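Local coordinates for conserved hypothetical protein (Agrobacterium tumefaciens, PDB 2FEX) that is of unknown function but belongs to the DJ-1/PfpI family, whose members share a fold related to the class I glutamine amidotransferases, at residues A[6-11]-A[32-37]; A[12-17]-A[42-47]. One frame throughout, in Å; residues are numbered along the deposited sequence.

Contact 1: residues A[6-11]-A[32-37]; sequences IALAQD and IVHATP
Ile32 CG2 meets Ile6 CD1 at 3.8 Å where two parallel strands of a beta-alpha-beta unit run side by side, a small example of how a flavodoxin-like alpha/beta sheet is stitched. One residue on, the carbonyl of Val33 accepts the N-H of Ile6 at 2.8 Å (Ile6 N to Val33 O), a nearly straight bond. His34 pairs with Ile6 in register, and both side chains rise from the same face of the sheet. Chi1 of -79° sets His34 CG beside the backbone N, and chi2 of 100° turns the ring so that His34 CD2 lies between Ile6 of the strand and Leu8 just beyond its end, 3.7 Å from both Ile6 CB and Leu8 CD1, which approach it obliquely. Ala35 bonds through both its N-H and its carbonyl. The first reaches Ile6 O over 3.0 Å (Ala35 N to Ile6 O), while Ala35 O receives Leu8 N at 2.8 Å with a more bent N-H angle of 131°. Thr36 touches Leu8 CB through CG2, its hydroxyl being hydrogen-bonded to Met40 O. Pro37 CD then packs 3.5 Å from Leu8 O, whose hydrogen bond comes from Tyr56 OH. Helix 18-27 makes the crossover between the strands and covers Ile6 with Ala21 and Ile32 with Arg25; on the far side of strand 3-7, Ala7 is bonded through its backbone to Val68 of strand 66-69.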
loop_
_atom_site.group_PDB
_atom_site.type_symbol
_atom_site.label_atom_id
_atom_site.label_comp_id
_atom_site.label_asym_id
_atom_site.label_seq_id
_atom_site.Cartn_x
_atom_site.Cartn_y
_atom_site.Cartn_z
ATOM N N ILE A 6 -10.332 6.754 7.520
ATOM C CA ILE A 6 -10.069 6.168 6.204
ATOM C C ILE A 6 -11.248 5.241 5.913
ATOM O O ILE A 6 -11.507 4.264 6.649
ATOM C CB ILE A 6 -8.719 5.394 6.167
ATOM C CG1 ILE A 6 -7.602 6.468 6.396
ATOM C CG2 ILE A 6 -8.624 4.665 4.794
ATOM C CD1 ILE A 6 -6.214 5.873 6.291
ATOM N N ALA A 7 -11.999 5.588 4.864
ATOM C CA ALA A 7 -13.250 4.884 4.570
ATOM C C ALA A 7 -12.956 3.741 3.593
ATOM O O ALA A 7 -12.929 3.944 2.363
ATOM C CB ALA A 7 -14.303 5.881 3.936
ATOM N N LEU A 8 -12.741 2.556 4.160
ATOM C CA LEU A 8 -12.521 1.332 3.368
ATOM C C LEU A 8 -13.824 0.795 2.815
ATOM O O LEU A 8 -14.945 1.234 3.186
ATOM C CB LEU A 8 -11.905 0.238 4.297
ATOM C CG LEU A 8 -10.559 0.623 4.967
ATOM C CD1 LEU A 8 -10.088 -0.523 5.929
ATOM C CD2 LEU A 8 -9.420 1.031 3.908
ATOM N N ALA A 9 -13.676 -0.188 1.937
ATOM C CA ALA A 9 -14.836 -0.885 1.366
ATOM C C ALA A 9 -14.314 -2.164 0.822
ATOM O O ALA A 9 -13.072 -2.356 0.650
ATOM C CB ALA A 9 -15.444 -0.024 0.258
ATOM N N GLN A 10 -15.243 -3.049 0.494
ATOM C CA GLN A 10 -14.877 -4.292 -0.188
ATOM C C GLN A 10 -14.075 -3.947 -1.444
ATOM O O GLN A 10 -14.442 -3.009 -2.184
ATOM C CB GLN A 10 -16.148 -5.058 -0.555
ATOM C CG GLN A 10 -16.847 -5.639 0.674
ATOM C CD GLN A 10 -16.123 -6.842 1.310
ATOM O OE1 GLN A 10 -15.014 -7.238 0.904
ATOM N NE2 GLN A 10 -16.805 -7.468 2.281
ATOM N N ASP A 11 -12.993 -4.695 -1.667
ATOM C CA ASP A 11 -12.153 -4.549 -2.870
ATOM C C ASP A 11 -11.482 -3.180 -2.900
ATOM O O ASP A 11 -11.167 -2.659 -3.959
ATOM C CB ASP A 11 -12.998 -4.764 -4.151
ATOM C CG ASP A 11 -13.517 -6.168 -4.259
ATOM O OD1 ASP A 11 -12.729 -7.107 -4.046
ATOM O OD2 ASP A 11 -14.699 -6.285 -4.543
ATOM N N ILE A 32 -5.458 6.969 13.413
ATOM C CA ILE A 32 -6.168 6.548 12.184
ATOM C C ILE A 32 -7.365 5.748 12.617
ATOM O O ILE A 32 -7.208 4.764 13.417
ATOM C CB ILE A 32 -5.251 5.674 11.261
ATOM C CG1 ILE A 32 -3.974 6.413 10.875
ATOM C CG2 ILE A 32 -5.987 5.262 9.991
ATOM C CD1 ILE A 32 -4.233 7.634 9.980
ATOM N N VAL A 33 -8.528 6.132 12.094
ATOM C CA VAL A 33 -9.762 5.375 12.301
ATOM C C VAL A 33 -10.135 4.741 10.955
ATOM O O VAL A 33 -10.424 5.448 10.013
ATOM C CB VAL A 33 -10.905 6.321 12.733
ATOM C CG1 VAL A 33 -12.247 5.557 12.905
ATOM C CG2 VAL A 33 -10.480 7.063 14.045
ATOM N N HIS A 34 -10.184 3.412 10.897
ATOM C CA HIS A 34 -10.611 2.752 9.679
ATOM C C HIS A 34 -12.098 2.410 9.832
ATOM O O HIS A 34 -12.520 1.900 10.882
ATOM C CB HIS A 34 -9.810 1.450 9.420
ATOM C CG HIS A 34 -8.457 1.732 8.844
ATOM N ND1 HIS A 34 -7.326 1.718 9.629
ATOM C CD2 HIS A 34 -8.060 2.033 7.585
ATOM C CE1 HIS A 34 -6.281 2.029 8.875
ATOM N NE2 HIS A 34 -6.691 2.224 7.629
ATOM N N ALA A 35 -12.839 2.665 8.779
ATOM C CA ALA A 35 -14.294 2.397 8.756
ATOM C C ALA A 35 -14.714 1.641 7.503
ATOM O O ALA A 35 -14.066 1.747 6.465
ATOM C CB ALA A 35 -15.065 3.767 8.858
ATOM N N THR A 36 -15.792 0.851 7.597
ATOM C CA THR A 36 -16.405 0.224 6.418
ATOM C C THR A 36 -17.895 0.640 6.475
ATOM O O THR A 36 -18.414 1.069 7.527
ATOM C CB THR A 36 -16.282 -1.323 6.462
ATOM O OG1 THR A 36 -16.960 -1.797 7.687
ATOM C CG2 THR A 36 -14.792 -1.775 6.456
ATOM N N PRO A 37 -18.616 0.482 5.354
ATOM C CA PRO A 37 -20.020 0.944 5.308
ATOM C C PRO A 37 -20.855 0.357 6.430
ATOM O O PRO A 37 -21.638 1.085 7.038
ATOM C CB PRO A 37 -20.486 0.469 3.913
ATOM C CG PRO A 37 -19.219 0.631 3.073
ATOM C CD PRO A 37 -18.110 0.054 4.016
#

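Contact 2: residues A[12-17]-A[42-47]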
loop_
_atom_site.group_PDB
_atom_site.type_symbol
_atom_site.label_atom_id
_atom_site.label_comp_id
_atom_site.label_asym_id
_atom_site.label_seq_id
_atom_site.Cartn_x
_atom_site.Cartn_y
_atom_site.Cartn_z
ATOM N N PHE A 12 -11.143 -2.624 -1.720
ATOM C CA PHE A 12 -10.380 -1.348 -1.734
ATOM C C PHE A 12 -8.973 -1.565 -2.301
ATOM O O PHE A 12 -8.395 -2.683 -2.194
ATOM C CB PHE A 12 -10.309 -0.659 -0.347
ATOM C CG PHE A 12 -9.391 -1.331 0.664
ATOM C CD1 PHE A 12 -8.036 -0.876 0.797
ATOM C CD2 PHE A 12 -9.898 -2.321 1.546
ATOM C CE1 PHE A 12 -7.158 -1.452 1.825
ATOM C CE2 PHE A 12 -9.055 -2.890 2.556
ATOM C CZ PHE A 12 -7.689 -2.450 2.652
ATOM N N ALA A 13 -8.455 -0.495 -2.929
ATOM C CA ALA A 13 -7.135 -0.561 -3.579
ATOM C C ALA A 13 -6.050 -0.462 -2.485
ATOM O O ALA A 13 -5.826 0.593 -1.891
ATOM C CB ALA A 13 -7.001 0.609 -4.602
ATOM N N ASP A 14 -5.363 -1.581 -2.230
ATOM C CA ASP A 14 -4.409 -1.642 -1.084
ATOM C C ASP A 14 -3.385 -0.530 -1.134
ATOM O O ASP A 14 -2.969 -0.028 -0.085
ATOM C CB ASP A 14 -3.609 -2.951 -1.074
ATOM C CG ASP A 14 -4.501 -4.193 -1.081
ATOM O OD1 ASP A 14 -4.243 -5.096 -0.220
ATOM O OD2 ASP A 14 -5.398 -4.296 -1.938
ATOM N N TRP A 15 -2.926 -0.168 -2.352
ATOM C CA TRP A 15 -1.775 0.764 -2.445
ATOM C C TRP A 15 -2.202 2.241 -2.249
ATOM O O TRP A 15 -1.342 3.126 -2.205
ATOM C CB TRP A 15 -1.094 0.632 -3.810
ATOM C CG TRP A 15 -1.902 1.132 -4.955
ATOM C CD1 TRP A 15 -1.845 2.396 -5.507
ATOM C CD2 TRP A 15 -2.828 0.383 -5.734
ATOM N NE1 TRP A 15 -2.742 2.484 -6.575
ATOM C CE2 TRP A 15 -3.361 1.271 -6.730
ATOM C CE3 TRP A 15 -3.314 -0.925 -5.674
ATOM C CZ2 TRP A 15 -4.340 0.861 -7.644
ATOM C CZ3 TRP A 15 -4.305 -1.333 -6.596
ATOM C CH2 TRP A 15 -4.775 -0.442 -7.591
ATOM N N GLU A 16 -3.516 2.520 -2.143
ATOM C CA GLU A 16 -3.960 3.898 -2.221
ATOM C C GLU A 16 -3.937 4.643 -0.875
ATOM O O GLU A 16 -3.596 5.825 -0.860
ATOM C CB GLU A 16 -5.331 3.973 -2.939
ATOM C CG GLU A 16 -5.075 3.605 -4.427
ATOM C CD GLU A 16 -6.282 3.654 -5.369
ATOM O OE1 GLU A 16 -7.376 3.947 -4.908
ATOM O OE2 GLU A 16 -6.077 3.407 -6.600
ATOM N N PRO A 17 -4.338 3.983 0.231
ATOM C CA PRO A 17 -4.257 4.695 1.510
ATOM C C PRO A 17 -3.075 4.262 2.358
ATOM O O PRO A 17 -2.941 4.711 3.504
ATOM C CB PRO A 17 -5.568 4.268 2.181
ATOM C CG PRO A 17 -5.696 2.823 1.816
ATOM C CD PRO A 17 -5.079 2.707 0.365
ATOM N N VAL A 42 -13.902 -6.151 5.669
ATOM C CA VAL A 42 -13.889 -6.186 4.210
ATOM C C VAL A 42 -12.571 -6.782 3.711
ATOM O O VAL A 42 -11.592 -6.838 4.450
ATOM C CB VAL A 42 -14.018 -4.756 3.622
ATOM C CG1 VAL A 42 -15.452 -4.195 3.952
ATOM C CG2 VAL A 42 -12.892 -3.819 4.084
ATOM N N THR A 43 -12.556 -7.174 2.439
ATOM C CA THR A 43 -11.325 -7.808 1.861
ATOM C C THR A 43 -10.759 -6.851 0.818
ATOM O O THR A 43 -11.466 -6.422 -0.076
ATOM C CB THR A 43 -11.677 -9.103 1.203
ATOM O OG1 THR A 43 -12.286 -9.987 2.172
ATOM C CG2 THR A 43 -10.450 -9.765 0.625
ATOM N N SER A 44 -9.497 -6.508 0.933
ATOM C CA SER A 44 -8.896 -5.582 -0.053
ATOM C C SER A 44 -8.716 -6.273 -1.404
ATOM O O SER A 44 -8.857 -7.525 -1.563
ATOM C CB SER A 44 -7.488 -5.158 0.386
ATOM O OG SER A 44 -6.558 -6.263 0.317
HETATM N N MSE A 45 -8.361 -5.478 -2.410
HETATM C CA MSE A 45 -8.045 -6.084 -3.717
HETATM C C MSE A 45 -6.960 -7.152 -3.582
HETATM O O MSE A 45 -6.975 -8.141 -4.322
HETATM C CB MSE A 45 -7.581 -5.006 -4.722
HETATM C CG MSE A 45 -8.774 -4.314 -5.343
HETATM SE SE MSE A 45 -8.190 -2.741 -6.385
HETATM C CE MSE A 45 -7.298 -3.717 -7.907
ATOM N N GLY A 46 -5.999 -6.895 -2.687
ATOM C CA GLY A 46 -4.861 -7.797 -2.443
ATOM C C GLY A 46 -5.168 -8.961 -1.503
ATOM O O GLY A 46 -4.269 -9.800 -1.252
ATOM N N GLY A 47 -6.436 -9.086 -1.076
ATOM C CA GLY A 47 -6.863 -10.214 -0.239
ATOM C C GLY A 47 -6.749 -9.976 1.271
ATOM O O GLY A 47 -7.122 -10.890 2.034
#
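Chi1 of 73° puts Phe12 CG between the backbone N and the carbonyl carbon, and the ring reaches Ser44, while Asp14, its CG beside the backbone N (chi1 -55°), brings a carboxylate to the same serine. Two type I beta turns, Ala13 to Glu16 and Ser44 to Gly47, meet here, linked in part by that carboxylate. OD1 accepts the hydroxyl of Ser44 at 2.6 Å (Ser44 OG to Asp14 OD1), and OD2 takes the amide of Gly46 at 2.8 Å (Gly46 N to Asp14 OD2); each donor comes on the syn side but well out of the carboxylate plane. These bonds fix the rotation of the carboxylate, and Ser44 OG in turn accepts from Leu48 N. A nearly straight backbone bond joins Met45 N to Phe12 O at 2.8 Å. Ser44 CB sits over one face of the Phe12 ring, offset toward its rim, in a CH-pi contact 3.7 Å from the centroid. Arg25 and Ser26 of the second subunit hydrogen-bond Met45 O, and Phe183 of that subunit meets Trp15 edge-to-face. Met45, a selenomethionine, rests SE 3.7 Å from Ala13 CA, and the bend at chi3 (70°) turns Met45 CE to the indole edge, 4.0 Å from Trp15 CZ3.

In the fold
The two contacts show how a sheet continues into its loops. Their centres lie 10 Å apart, and their segments alternate in sequence: 6-11 runs straight into 12-17, then helix 18-27 leads to 32-37, and 42-47 follows. Contact 1 pairs two strands of the mixed sheet; contact 2 joins the loop after strand 3-7 to strand 42-43 and the turn leading toward strand 49-51. Between them, Asp11 N approaches Thr43 O at 2.8 Å and Gln10 OE1 approaches Thr43 N at 2.9 Å, both probable hydrogen bonds. Both contacts touch the second subunit. Glu16 of contact 2 packs on Cys101, possibly a nucleophile-elbow cysteine as in DJ-1 relatives, so contact 2 may help position that loop.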